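Local atomic coordinates of beta-hexosaminidase Amuc_2018 (Akkermansia muciniphila, PDB entry 6JEB), a protein that hydrolyses terminal non-reducing N-acetyl-beta-D-hexosamine residues, releasing N-acetylglucosamine from N-glycans and chitobiose, as a zinc-containing family 20 glycoside hydrolase. Residues A218-E223 with E258-L263; H193-H198 with P210-R215; Y350-F355 with P398-R403; G318-A323 with N342-S347. One frame throughout, in Å; residues are numbered along the deposited sequence. Where two conformers were deposited one is given.

Interaction 1. Residues A218-E223 with E258-L263. With ACM (acetamide), chain C.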
loop_
_atom_site.group_PDB
_atom_site.type_symbol
_atom_site.label_atom_id
_atom_site.label_comp_id
_atom_site.label_asym_id
_atom_site.label_seq_id
_atom_site.Cartn_x
_atom_site.Cartn_y
_atom_site.Cartn_z
ATOM N N ALA A 218 -6.585 -16.814 -11.224
ATOM C CA ALA A 218 -7.005 -15.423 -11.188
ATOM C C ALA A 218 -8.421 -15.315 -11.748
ATOM O O ALA A 218 -9.175 -16.292 -11.742
ATOM C CB ALA A 218 -6.021 -14.549 -11.970
ATOM N N GLY A 219 -8.808 -14.143 -12.216
ATOM C CA GLY A 219 -10.159 -13.950 -12.686
ATOM C C GLY A 219 -11.094 -13.504 -11.579
ATOM O O GLY A 219 -10.765 -13.503 -10.389
ATOM N N ASN A 220 -12.301 -13.142 -11.992
ATOM C CA ASN A 220 -13.260 -12.474 -11.126
ATOM C C ASN A 220 -14.240 -13.481 -10.542
ATOM O O ASN A 220 -14.737 -14.367 -11.248
ATOM C CB ASN A 220 -14.015 -11.402 -11.927
ATOM C CG ASN A 220 -15.094 -10.689 -11.112
ATOM O OD1 ASN A 220 -16.292 -10.917 -11.313
ATOM N ND2 ASN A 220 -14.676 -9.812 -10.203
ATOM N N SER A 221 -14.504 -13.347 -9.247
ATOM C CA SER A 221 -15.538 -14.110 -8.567
ATOM C C SER A 221 -16.778 -13.240 -8.393
ATOM O O SER A 221 -16.672 -12.056 -8.057
ATOM C CB SER A 221 -15.040 -14.549 -7.191
ATOM O OG SER A 221 -16.109 -15.082 -6.425
ATOM N N LYS A 222 -17.950 -13.827 -8.636
ATOM C CA LYS A 222 -19.220 -13.137 -8.439
ATOM C C LYS A 222 -19.794 -13.334 -7.043
ATOM O O LYS A 222 -20.885 -12.825 -6.761
ATOM C CB LYS A 222 -20.253 -13.609 -9.473
ATOM C CG LYS A 222 -19.855 -13.377 -10.922
ATOM C CD LYS A 222 -20.900 -13.951 -11.874
ATOM C CE LYS A 222 -20.536 -13.680 -13.326
ATOM N NZ LYS A 222 -21.532 -14.259 -14.277
ATOM N N GLU A 223 -19.094 -14.053 -6.163
ATOM C CA GLU A 223 -19.635 -14.423 -4.856
ATOM C C GLU A 223 -19.570 -13.236 -3.899
ATOM O O GLU A 223 -18.488 -12.850 -3.446
ATOM C CB GLU A 223 -18.853 -15.608 -4.297
ATOM C CG GLU A 223 -19.009 -16.879 -5.103
ATOM C CD GLU A 223 -20.429 -17.407 -5.076
ATOM O OE1 GLU A 223 -21.156 -17.116 -4.100
ATOM O OE2 GLU A 223 -20.821 -18.116 -6.025
ATOM N N GLU A 258 -14.257 -4.690 -7.730
ATOM C CA GLU A 258 -14.626 -5.788 -8.627
ATOM C C GLU A 258 -15.709 -6.671 -8.018
ATOM O O GLU A 258 -15.574 -7.897 -7.925
ATOM C CB GLU A 258 -13.398 -6.597 -9.054
ATOM C CG GLU A 258 -12.324 -5.732 -9.705
ATOM C CD GLU A 258 -11.043 -6.489 -10.005
ATOM O OE1 GLU A 258 -10.618 -7.316 -9.172
ATOM O OE2 GLU A 258 -10.445 -6.245 -11.074
ATOM N N ALA A 259 -16.794 -6.024 -7.588
ATOM C CA ALA A 259 -17.908 -6.677 -6.903
ATOM C C ALA A 259 -19.154 -6.558 -7.774
ATOM O O ALA A 259 -20.056 -5.757 -7.478
ATOM C CB ALA A 259 -18.136 -6.074 -5.518
ATOM N N PRO A 260 -19.250 -7.350 -8.845
ATOM C CA PRO A 260 -20.464 -7.318 -9.667
ATOM C C PRO A 260 -21.644 -7.808 -8.845
ATOM O O PRO A 260 -21.506 -8.669 -7.976
ATOM C CB PRO A 260 -20.140 -8.292 -10.803
ATOM C CG PRO A 260 -19.201 -9.270 -10.187
ATOM C CD PRO A 260 -18.355 -8.458 -9.229
ATOM N N THR A 261 -22.820 -7.251 -9.121
ATOM C CA THR A 261 -23.955 -7.452 -8.230
ATOM C C THR A 261 -24.979 -8.454 -8.752
ATOM O O THR A 261 -26.067 -8.557 -8.177
ATOM C CB THR A 261 -24.622 -6.117 -7.911
ATOM O OG1 THR A 261 -24.897 -5.430 -9.132
ATOM C CG2 THR A 261 -23.709 -5.256 -7.034
ATOM N N GLU A 262 -24.639 -9.212 -9.796
ATOM C CA GLU A 262 -25.553 -10.195 -10.377
ATOM C C GLU A 262 -26.193 -11.094 -9.320
ATOM O O GLU A 262 -27.405 -11.336 -9.350
ATOM C CB GLU A 262 -24.792 -11.037 -11.401
ATOM C CG GLU A 262 -25.569 -12.219 -11.934
ATOM C CD GLU A 262 -24.717 -13.127 -12.798
ATOM O OE1 GLU A 262 -23.688 -12.656 -13.325
ATOM O OE2 GLU A 262 -25.074 -14.316 -12.942
ATOM N N LEU A 263 -25.393 -11.613 -8.382
ATOM C CA LEU A 263 -25.956 -12.556 -7.417
ATOM C C LEU A 263 -26.824 -11.865 -6.371
ATOM O O LEU A 263 -27.795 -12.465 -5.894
ATOM C CB LEU A 263 -24.866 -13.423 -6.776
ATOM C CG LEU A 263 -24.127 -14.351 -7.748
ATOM C CD1 LEU A 263 -23.220 -15.332 -6.999
ATOM C CD2 LEU A 263 -25.107 -15.101 -8.646
HETATM C C1 ACM C . -7.993 -3.836 -7.617
HETATM O O ACM C . -7.117 -3.691 -8.409
HETATM N N ACM C . -8.803 -5.010 -7.708
HETATM C C2 ACM C . -8.306 -2.837 -6.517
HETATM O O HOH W 1 -11.574 -10.008 -9.803
HETATM O O HOH W 2 -15.221 -10.259 -6.619
HETATM O O HOH W 3 -22.624 -11.085 -7.974
#
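N220 and K222 of A218-E223 run alongside E258 and P260, and the end-to-end directions of the touching parts differ by 40°. The CA atoms of K222 and P260 are 6.1 Å apart. Both segments are loop here, apart from the helix that begins at E262. Waters fill in between the backbones. One donates to both S221 O and E258 O. Another donates to K222 O and P260 O and accepts from L263 N.

N220 reaches across because its CG lies anti to the backbone N (chi1 177°). Its ND2 donates to E258 O at 3.1 Å, from above the carbonyl plane and with an N-H...O angle of 144°. The amide oxygen OD1 rests against P260 CG. K222 is fully extended beyond CG, and NZ meets E262 OE1 at 2.9 Å on the syn side of the carboxylate, a salt bridge. E262 OE2 has a second partner in K266. L263 CD1 lies 3.4 Å from K222 O and also meets the carboxylate of E223, which is paired with K209.

The active-site residue E258 is thus held by its main chain. A water links N220 ND2 to E258 OE1, which is also hydrogen-bonded to H193 and lies 3.3 Å from acetamide N. This is consistent with a second-shell role for N220, which reaches E258 directly at its carbonyl and through water at its carboxylate.

Interaction 2. Residues H193-H198 with P210-R215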
loop_
_atom_site.group_PDB
_atom_site.type_symbol
_atom_site.label_atom_id
_atom_site.label_comp_id
_atom_site.label_asym_id
_atom_site.label_seq_id
_atom_site.Cartn_x
_atom_site.Cartn_y
_atom_site.Cartn_z
ATOM N N HIS A 193 -14.423 -10.475 -3.844
ATOM C CA HIS A 193 -13.093 -11.046 -3.639
ATOM C C HIS A 193 -13.092 -11.989 -2.439
ATOM O O HIS A 193 -12.184 -11.983 -1.602
ATOM C CB HIS A 193 -12.022 -9.954 -3.529
ATOM C CG HIS A 193 -11.551 -9.453 -4.860
ATOM N ND1 HIS A 193 -10.569 -10.097 -5.584
ATOM C CD2 HIS A 193 -11.946 -8.397 -5.614
ATOM C CE1 HIS A 193 -10.363 -9.447 -6.717
ATOM N NE2 HIS A 193 -11.188 -8.411 -6.762
ATOM N N ASN A 194 -14.121 -12.839 -2.388
ATOM C CA ASN A 194 -14.450 -13.586 -1.181
ATOM C C ASN A 194 -14.545 -15.088 -1.422
ATOM O O ASN A 194 -15.217 -15.787 -0.654
ATOM C CB ASN A 194 -15.750 -13.059 -0.558
ATOM C CG ASN A 194 -15.501 -12.197 0.666
ATOM O OD1 ASN A 194 -14.541 -12.416 1.408
ATOM N ND2 ASN A 194 -16.379 -11.231 0.901
ATOM N N GLN A 195 -13.879 -15.618 -2.453
ATOM C CA GLN A 195 -13.994 -17.058 -2.686
ATOM C C GLN A 195 -13.425 -17.865 -1.522
ATOM O O GLN A 195 -13.956 -18.930 -1.189
ATOM C CB GLN A 195 -13.360 -17.480 -4.009
ATOM C CG GLN A 195 -13.637 -18.953 -4.328
ATOM C CD GLN A 195 -13.336 -19.310 -5.761
ATOM O OE1 GLN A 195 -13.463 -18.469 -6.657
ATOM N NE2 GLN A 195 -12.927 -20.560 -5.994
ATOM N N ALA A 196 -12.354 -17.378 -0.884
ATOM C CA ALA A 196 -11.785 -18.122 0.237
ATOM C C ALA A 196 -12.758 -18.156 1.411
ATOM O O ALA A 196 -12.963 -19.212 2.033
ATOM C CB ALA A 196 -10.427 -17.541 0.641
ATOM N N LEU A 197 -13.395 -17.019 1.704
ATOM C CA LEU A 197 -14.411 -16.986 2.749
ATOM C C LEU A 197 -15.582 -17.907 2.411
ATOM O O LEU A 197 -16.127 -18.579 3.298
ATOM C CB LEU A 197 -14.886 -15.545 2.971
ATOM C CG LEU A 197 -15.910 -15.321 4.091
ATOM C CD1 LEU A 197 -15.362 -15.762 5.445
ATOM C CD2 LEU A 197 -16.364 -13.856 4.125
ATOM N N HIS A 198 -15.976 -17.966 1.132
ATOM C CA HIS A 198 -17.065 -18.855 0.727
ATOM C C HIS A 198 -16.681 -20.317 0.917
ATOM O O HIS A 198 -17.510 -21.131 1.341
ATOM C CB HIS A 198 -17.474 -18.566 -0.725
ATOM C CG HIS A 198 -18.774 -19.196 -1.134
ATOM N ND1 HIS A 198 -19.740 -18.507 -1.837
ATOM C CD2 HIS A 198 -19.262 -20.447 -0.950
ATOM C CE1 HIS A 198 -20.772 -19.304 -2.059
ATOM N NE2 HIS A 198 -20.509 -20.485 -1.529
ATOM N N PRO A 210 -21.467 -25.498 -0.860
ATOM C CA PRO A 210 -20.569 -26.224 0.057
ATOM C C PRO A 210 -19.355 -26.833 -0.621
ATOM O O PRO A 210 -18.333 -27.041 0.049
ATOM C CB PRO A 210 -21.479 -27.303 0.662
ATOM C CG PRO A 210 -22.855 -26.746 0.535
ATOM C CD PRO A 210 -22.867 -25.944 -0.741
ATOM N N ASP A 211 -19.423 -27.117 -1.921
ATOM C CA ASP A 211 -18.298 -27.709 -2.634
ATOM C C ASP A 211 -17.254 -26.687 -3.059
ATOM O O ASP A 211 -16.223 -27.080 -3.618
ATOM C CB ASP A 211 -18.791 -28.475 -3.866
ATOM C CG ASP A 211 -19.626 -29.684 -3.505
ATOM O OD1 ASP A 211 -19.345 -30.323 -2.466
ATOM O OD2 ASP A 211 -20.565 -30.000 -4.268
ATOM N N MET A 212 -17.491 -25.400 -2.806
ATOM C CA MET A 212 -16.557 -24.362 -3.223
ATOM C C MET A 212 -15.201 -24.574 -2.570
ATOM O O MET A 212 -15.117 -24.853 -1.370
ATOM C CB MET A 212 -17.088 -23.003 -2.770
ATOM C CG MET A 212 -16.190 -21.843 -3.136
ATOM S SD MET A 212 -16.369 -21.415 -4.871
ATOM C CE MET A 212 -18.039 -20.761 -4.875
ATOM N N ASN A 213 -14.142 -24.430 -3.356
ATOM C CA ASN A 213 -12.778 -24.479 -2.854
ATOM C C ASN A 213 -12.160 -23.093 -2.933
ATOM O O ASN A 213 -12.630 -22.221 -3.667
ATOM C CB ASN A 213 -11.930 -25.463 -3.667
ATOM C CG ASN A 213 -12.443 -26.873 -3.571
ATOM O OD1 ASN A 213 -12.802 -27.340 -2.492
ATOM N ND2 ASN A 213 -12.502 -27.559 -4.703
ATOM N N VAL A 214 -11.095 -22.896 -2.158
ATOM C CA VAL A 214 -10.326 -21.666 -2.280
ATOM C C VAL A 214 -9.791 -21.569 -3.706
ATOM O O VAL A 214 -9.372 -22.568 -4.306
ATOM C CB VAL A 214 -9.207 -21.645 -1.224
ATOM C CG1 VAL A 214 -8.336 -20.390 -1.374
ATOM C CG2 VAL A 214 -9.799 -21.725 0.185
ATOM N N ARG A 215 -9.833 -20.367 -4.272
ATOM C CA ARG A 215 -9.525 -20.202 -5.686
ATOM C C ARG A 215 -8.043 -20.444 -5.945
ATOM O O ARG A 215 -7.182 -20.041 -5.153
ATOM C CB ARG A 215 -9.915 -18.798 -6.147
ATOM C CG ARG A 215 -10.179 -18.704 -7.643
ATOM C CD ARG A 215 -10.570 -17.291 -8.033
ATOM N NE ARG A 215 -10.792 -17.142 -9.468
ATOM C CZ ARG A 215 -11.979 -17.240 -10.062
ATOM N NH1 ARG A 215 -13.068 -17.515 -9.348
ATOM N NH2 ARG A 215 -12.076 -17.070 -11.379
#
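Q195 uses both ends of its amide on P210-R215. NE2 donates to N213 O at 2.9 Å, nearly straight at 172°. OE1 accepts from R215 NH1 at 2.9 Å, in the carbonyl plane and at the edge of the guanidinium. The amide and guanidinium planes stand 81° apart. R215 NE donates to A218 O. The Q195 side chain gets there with CG anti to its own N (chi1 -173°) and the chain extended. Its residue opens helix 195-200, two residues after the catalytic H193, whose ring is held by D130 in the charge relay. With an alanine here, N213 O and R215 NH1 would probably lose these partners, though A218 O would still hold NE.

In one of its two conformers, M212 bends back at chi2 and chi3. This lays CE over the centre of the H198 ring, 4.0 Å from the centroid, a CH-pi contact. H198 NE2 is satisfied by K209 N, and F205 stacks with the ring. A196 CB meets V214 CG1 at 4.1 Å.

Interaction 3. Residues Y350-F355 with P398-R403. With ACM (acetamide), chain C.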
loop_
_atom_site.group_PDB
_atom_site.type_symbol
_atom_site.label_atom_id
_atom_site.label_comp_id
_atom_site.label_asym_id
_atom_site.label_seq_id
_atom_site.Cartn_x
_atom_site.Cartn_y
_atom_site.Cartn_z
ATOM N N TYR A 350 0.421 3.815 -13.208
ATOM C CA TYR A 350 1.693 4.233 -12.629
ATOM C C TYR A 350 2.082 3.432 -11.395
ATOM O O TYR A 350 3.274 3.329 -11.071
ATOM C CB TYR A 350 1.612 5.699 -12.185
ATOM C CG TYR A 350 1.349 6.681 -13.293
ATOM C CD1 TYR A 350 0.051 7.025 -13.646
ATOM C CD2 TYR A 350 2.399 7.274 -13.985
ATOM C CE1 TYR A 350 -0.200 7.925 -14.659
ATOM C CE2 TYR A 350 2.159 8.185 -15.003
ATOM C CZ TYR A 350 0.858 8.504 -15.334
ATOM O OH TYR A 350 0.608 9.401 -16.346
ATOM N N CYS A 351 1.091 2.894 -10.677
ATOM C CA CYS A 351 1.289 2.463 -9.298
ATOM C C CYS A 351 1.108 0.977 -9.081
ATOM O O CYS A 351 1.360 0.501 -7.965
ATOM C CB CYS A 351 0.305 3.182 -8.362
ATOM S SG CYS A 351 0.429 4.973 -8.394
ATOM N N TYR A 352 0.658 0.237 -10.091
ATOM C CA TYR A 352 0.420 -1.197 -9.952
ATOM C C TYR A 352 1.741 -1.905 -10.228
ATOM O O TYR A 352 2.109 -2.141 -11.382
ATOM C CB TYR A 352 -0.724 -1.637 -10.866
ATOM C CG TYR A 352 -2.064 -1.574 -10.164
ATOM C CD1 TYR A 352 -2.348 -0.545 -9.261
ATOM C CD2 TYR A 352 -3.044 -2.540 -10.390
ATOM C CE1 TYR A 352 -3.567 -0.484 -8.598
ATOM C CE2 TYR A 352 -4.267 -2.486 -9.734
ATOM C CZ TYR A 352 -4.518 -1.459 -8.833
ATOM O OH TYR A 352 -5.717 -1.418 -8.161
ATOM N N LEU A 353 2.465 -2.237 -9.157
ATOM C CA LEU A 353 3.818 -2.753 -9.309
ATOM C C LEU A 353 3.853 -4.251 -9.575
ATOM O O LEU A 353 4.947 -4.815 -9.720
ATOM C CB LEU A 353 4.688 -2.361 -8.110
ATOM C CG LEU A 353 4.715 -0.846 -7.859
ATOM C CD1 LEU A 353 5.706 -0.482 -6.758
ATOM C CD2 LEU A 353 5.008 -0.053 -9.154
ATOM N N ASP A 354 2.693 -4.906 -9.656
ATOM C CA ASP A 354 2.669 -6.262 -10.184
ATOM C C ASP A 354 2.930 -6.293 -11.688
ATOM O O ASP A 354 3.323 -7.341 -12.210
ATOM C CB ASP A 354 1.350 -6.966 -9.825
ATOM C CG ASP A 354 0.108 -6.178 -10.245
ATOM O OD1 ASP A 354 0.100 -4.933 -10.127
ATOM O OD2 ASP A 354 -0.882 -6.817 -10.676
ATOM N N PHE A 355 2.743 -5.172 -12.387
ATOM C CA PHE A 355 2.942 -5.156 -13.831
ATOM C C PHE A 355 4.439 -5.238 -14.136
ATOM O O PHE A 355 5.264 -4.779 -13.341
ATOM C CB PHE A 355 2.376 -3.868 -14.440
ATOM C CG PHE A 355 0.864 -3.714 -14.324
ATOM C CD1 PHE A 355 0.067 -4.704 -13.762
ATOM C CD2 PHE A 355 0.253 -2.556 -14.782
ATOM C CE1 PHE A 355 -1.322 -4.544 -13.665
ATOM C CE2 PHE A 355 -1.128 -2.385 -14.689
ATOM C CZ PHE A 355 -1.916 -3.383 -14.130
ATOM N N PRO A 398 0.204 -0.651 -4.921
ATOM C CA PRO A 398 0.005 -2.066 -4.571
ATOM C C PRO A 398 0.963 -2.977 -5.322
ATOM O O PRO A 398 1.211 -2.810 -6.522
ATOM C CB PRO A 398 -1.439 -2.345 -5.020
ATOM C CG PRO A 398 -2.041 -0.998 -5.347
ATOM C CD PRO A 398 -0.906 -0.108 -5.720
ATOM N N VAL A 399 1.478 -3.978 -4.603
ATOM C CA VAL A 399 2.279 -5.022 -5.233
ATOM C C VAL A 399 1.468 -6.315 -5.217
ATOM O O VAL A 399 1.734 -7.231 -4.426
ATOM C CB VAL A 399 3.666 -5.181 -4.581
ATOM C CG1 VAL A 399 4.612 -5.900 -5.543
ATOM C CG2 VAL A 399 4.257 -3.820 -4.185
ATOM N N TRP A 400 0.463 -6.388 -6.087
ATOM C CA TRP A 400 -0.429 -7.541 -6.115
ATOM C C TRP A 400 0.371 -8.807 -6.386
ATOM O O TRP A 400 1.320 -8.806 -7.175
ATOM C CB TRP A 400 -1.468 -7.354 -7.216
ATOM C CG TRP A 400 -2.336 -6.144 -7.021
ATOM C CD1 TRP A 400 -2.274 -4.959 -7.708
ATOM C CD2 TRP A 400 -3.411 -6.014 -6.086
ATOM N NE1 TRP A 400 -3.247 -4.098 -7.250
ATOM C CE2 TRP A 400 -3.966 -4.725 -6.261
ATOM C CE3 TRP A 400 -3.970 -6.871 -5.125
ATOM C CZ2 TRP A 400 -5.032 -4.261 -5.496
ATOM C CZ3 TRP A 400 -5.040 -6.415 -4.370
ATOM C CH2 TRP A 400 -5.565 -5.122 -4.566
ATOM N N ALA A 401 -0.020 -9.902 -5.731
ATOM C CA ALA A 401 0.853 -11.068 -5.663
ATOM C C ALA A 401 0.242 -12.337 -6.244
ATOM O O ALA A 401 0.714 -13.430 -5.919
ATOM C CB ALA A 401 1.363 -11.293 -4.238
ATOM N N GLU A 402 -0.777 -12.230 -7.106
ATOM C CA GLU A 402 -1.255 -13.424 -7.806
ATOM C C GLU A 402 -0.083 -14.226 -8.356
ATOM O O GLU A 402 -0.059 -15.462 -8.261
ATOM C CB GLU A 402 -2.185 -13.049 -8.974
ATOM C CG GLU A 402 -3.569 -12.524 -8.599
ATOM C CD GLU A 402 -3.621 -11.012 -8.502
ATOM O OE1 GLU A 402 -2.572 -10.398 -8.217
ATOM O OE2 GLU A 402 -4.709 -10.434 -8.731
ATOM N N ARG A 403 0.911 -13.534 -8.924
ATOM C CA ARG A 403 2.013 -14.174 -9.632
ATOM C C ARG A 403 3.365 -13.924 -8.966
ATOM O O ARG A 403 4.404 -14.099 -9.611
ATOM C CB ARG A 403 2.055 -13.701 -11.086
ATOM C CG ARG A 403 0.816 -14.033 -11.891
ATOM C CD ARG A 403 0.777 -15.501 -12.279
ATOM N NE ARG A 403 -0.288 -15.749 -13.240
ATOM C CZ ARG A 403 -0.397 -16.857 -13.961
ATOM N NH1 ARG A 403 0.490 -17.833 -13.815
ATOM N NH2 ARG A 403 -1.392 -16.986 -14.829
HETATM C C1 ACM C . -7.993 -3.836 -7.617
HETATM O O ACM C . -7.117 -3.691 -8.409
HETATM N N ACM C . -8.803 -5.010 -7.708
HETATM C C2 ACM C . -8.306 -2.837 -6.517
HETATM O O HOH W 4 -1.148 -9.513 -10.309
#
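P398 fits its ring into the bend made by C351 and Y352. CD sits against C351 O at 3.2 Å, and CG touches Y352 CE1 at 3.6 Å. L353 N closes the seam on P398 O at 3.0 Å, just as the chain enters a type I turn from Y352 to F355. L353 CB meets V399 CG2.

The W400 indole presses NE1 over the Y352 ring, 3.1 Å from CE2 and offset toward the rim. The two planes are oblique, at 57°. D354 lies beside W400, pointing the same way. Its CG sits between the backbone N and the carbonyl carbon (chi1 54°), which brings OD1 to the indole edge near CD1. A water bridges D354 OD2 and E402 OE1.

The Y352 hydroxyl donates to acetamide O at 2.7 Å, and W400 CZ2 flanks the same oxygen. This aromatic wall belongs to the substrate pocket at the C-terminal end of a TIM-barrel strand, and the tyrosine grips the acetamido-like group, in keeping with substrate-assisted catalysis.

Interaction 4. Residues G318-A323 with N342-S347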
loop_
_atom_site.group_PDB
_atom_site.type_symbol
_atom_site.label_atom_id
_atom_site.label_comp_id
_atom_site.label_asym_id
_atom_site.label_seq_id
_atom_site.Cartn_x
_atom_site.Cartn_y
_atom_site.Cartn_z
ATOM N N GLY A 318 -16.695 12.476 3.444
ATOM C CA GLY A 318 -15.666 12.376 4.448
ATOM C C GLY A 318 -14.861 11.094 4.399
ATOM O O GLY A 318 -13.790 11.030 5.012
ATOM N N GLU A 319 -15.345 10.073 3.690
ATOM C CA GLU A 319 -14.610 8.822 3.572
ATOM C C GLU A 319 -13.498 8.957 2.532
ATOM O O GLU A 319 -13.525 9.835 1.666
ATOM C CB GLU A 319 -15.557 7.669 3.207
ATOM C CG GLU A 319 -16.530 7.303 4.336
ATOM C CD GLU A 319 -17.598 6.273 3.945
ATOM O OE1 GLU A 319 -17.882 6.105 2.739
ATOM O OE2 GLU A 319 -18.156 5.627 4.861
ATOM N N THR A 320 -12.506 8.077 2.637
ATOM C CA THR A 320 -11.367 8.044 1.726
ATOM C C THR A 320 -11.494 6.869 0.764
ATOM O O THR A 320 -11.787 5.738 1.180
ATOM C CB THR A 320 -10.051 7.944 2.508
ATOM O OG1 THR A 320 -9.845 9.156 3.238
ATOM C CG2 THR A 320 -8.869 7.731 1.567
ATOM N N VAL A 321 -11.255 7.141 -0.521
ATOM C CA VAL A 321 -11.264 6.126 -1.564
ATOM C C VAL A 321 -9.942 6.173 -2.319
ATOM O O VAL A 321 -9.260 7.204 -2.354
ATOM C CB VAL A 321 -12.462 6.295 -2.526
ATOM C CG1 VAL A 321 -13.789 6.220 -1.758
ATOM C CG2 VAL A 321 -12.355 7.597 -3.312
ATOM N N TYR A 322 -9.576 5.039 -2.921
ATOM C CA TYR A 322 -8.344 4.900 -3.692
ATOM C C TYR A 322 -8.696 4.847 -5.174
ATOM O O TYR A 322 -9.378 3.916 -5.618
ATOM C CB TYR A 322 -7.619 3.602 -3.337
ATOM C CG TYR A 322 -7.032 3.503 -1.950
ATOM C CD1 TYR A 322 -7.841 3.411 -0.821
ATOM C CD2 TYR A 322 -5.657 3.438 -1.772
ATOM C CE1 TYR A 322 -7.285 3.288 0.446
ATOM C CE2 TYR A 322 -5.101 3.307 -0.511
ATOM C CZ TYR A 322 -5.914 3.227 0.590
ATOM O OH TYR A 322 -5.338 3.092 1.829
ATOM N N ALA A 323 -8.202 5.817 -5.941
ATOM C CA ALA A 323 -8.372 5.790 -7.389
ATOM C C ALA A 323 -7.368 4.820 -7.991
ATOM O O ALA A 323 -6.168 4.916 -7.725
ATOM C CB ALA A 323 -8.154 7.189 -7.969
ATOM N N ASN A 342 -12.317 12.080 0.265
ATOM C CA ASN A 342 -10.870 12.194 0.175
ATOM C C ASN A 342 -10.332 11.097 -0.733
ATOM O O ASN A 342 -10.947 10.040 -0.893
ATOM C CB ASN A 342 -10.252 12.124 1.567
ATOM C CG ASN A 342 -10.721 13.270 2.451
ATOM O OD1 ASN A 342 -10.693 14.430 2.041
ATOM N ND2 ASN A 342 -11.187 12.951 3.649
ATOM N N LEU A 343 -9.178 11.355 -1.339
ATOM C CA LEU A 343 -8.683 10.502 -2.409
ATOM C C LEU A 343 -7.224 10.150 -2.175
ATOM O O LEU A 343 -6.413 11.020 -1.850
ATOM C CB LEU A 343 -8.838 11.200 -3.764
ATOM C CG LEU A 343 -8.459 10.367 -4.986
ATOM C CD1 LEU A 343 -9.362 9.148 -5.070
ATOM C CD2 LEU A 343 -8.550 11.196 -6.259
ATOM N N ILE A 344 -6.895 8.871 -2.350
ATOM C CA ILE A 344 -5.514 8.410 -2.414
ATOM C C ILE A 344 -5.286 7.932 -3.843
ATOM O O ILE A 344 -6.110 7.194 -4.391
ATOM C CB ILE A 344 -5.235 7.298 -1.386
ATOM C CG1 ILE A 344 -5.316 7.867 0.038
ATOM C CG2 ILE A 344 -3.862 6.677 -1.620
ATOM C CD1 ILE A 344 -5.368 6.803 1.128
ATOM N N MET A 345 -4.193 8.373 -4.456
ATOM C CA MET A 345 -3.909 8.056 -5.851
ATOM C C MET A 345 -3.149 6.734 -5.932
ATOM O O MET A 345 -2.018 6.633 -5.450
ATOM C CB MET A 345 -3.098 9.190 -6.479
ATOM C CG MET A 345 -2.757 8.990 -7.945
ATOM S SD MET A 345 -4.206 8.646 -8.968
ATOM C CE MET A 345 -5.166 10.151 -8.778
ATOM N N ALA A 346 -3.771 5.727 -6.555
ATOM C CA ALA A 346 -3.160 4.420 -6.773
ATOM C C ALA A 346 -3.315 3.989 -8.228
ATOM O O ALA A 346 -3.403 2.795 -8.520
ATOM C CB ALA A 346 -3.749 3.371 -5.826
ATOM N N SER A 347 -3.342 4.957 -9.148
ATOM C CA SER A 347 -3.637 4.688 -10.550
ATOM C C SER A 347 -2.808 3.529 -11.082
ATOM O O SER A 347 -1.575 3.539 -11.000
ATOM C CB SER A 347 -3.332 5.921 -11.387
ATOM O OG SER A 347 -3.245 5.544 -12.753
HETATM O O HOH W 5 -11.194 10.509 4.992
#
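N342 opens the second strand, and its N donates to E319 O at 2.9 Å. N342 O in turn accepts from V321 N. CB of N342 rests on T320 OG1, and a water joins N342 ND2, T320 OG1 and G318 O. T320 OG1 is also hydrogen-bonded to R393. L343 follows on the other face of the sheet. In one conformer, with CG anti to the backbone N (chi1 -175°), CD1 lies 3.7 Å from A323 CB and touches V321 CG2.

I344 N donates to V321 O, and I344 O accepts from A323 N. The I344 side chain lies beside Y322, pointing the same way. CD1 sits over one face of the phenol, 4.0 Å from the ring centroid, and also meets T320 CG2 at 3.6 Å. With an alanine for this tyrosine, I344 CD1 would probably face a gap and Q305 would lose its hydroxyl partner. M345 CE, likewise in one conformer, nears A323 CB. A346 N donates to A323 O at 2.8 Å, and A346 CB lies at the edge of the Y322 ring.

The pairing is parallel, with the strand axes at 32°. The two strands and helix 329-339 between them form a beta-alpha-beta unit of the TIM barrel. The helix covers V321, A323 and L343, while T320, Y322 and I344 face the barrel interior, where Y322 and I344 touch W92. Strands 303-307 and 392-399 flank the pair.

In the fold
Interactions 3 and 4 are buried near the middle of the chain. Interactions 1 and 2 are partly buried, their centres about 23 and 25 Å from that of the chain. Interaction 4 is strand pairing within the barrel, and interaction 3 lies where the adjacent strand 392-399 runs out into pocket loops. These two touch, with Y352 CE1 3.3 Å from A346 O. Interaction 1 is mostly loop against loop; interaction 2 sets the start of helix 195-200 on a loop. Both are rich in side-chain polar bonds. A probable hydrogen bond, E258 OE1 to H193 NE2 at 2.7 Å, joins them. Interactions 1 and 3 both reach the acetamide, one with a carboxylate, the other with aromatic rings.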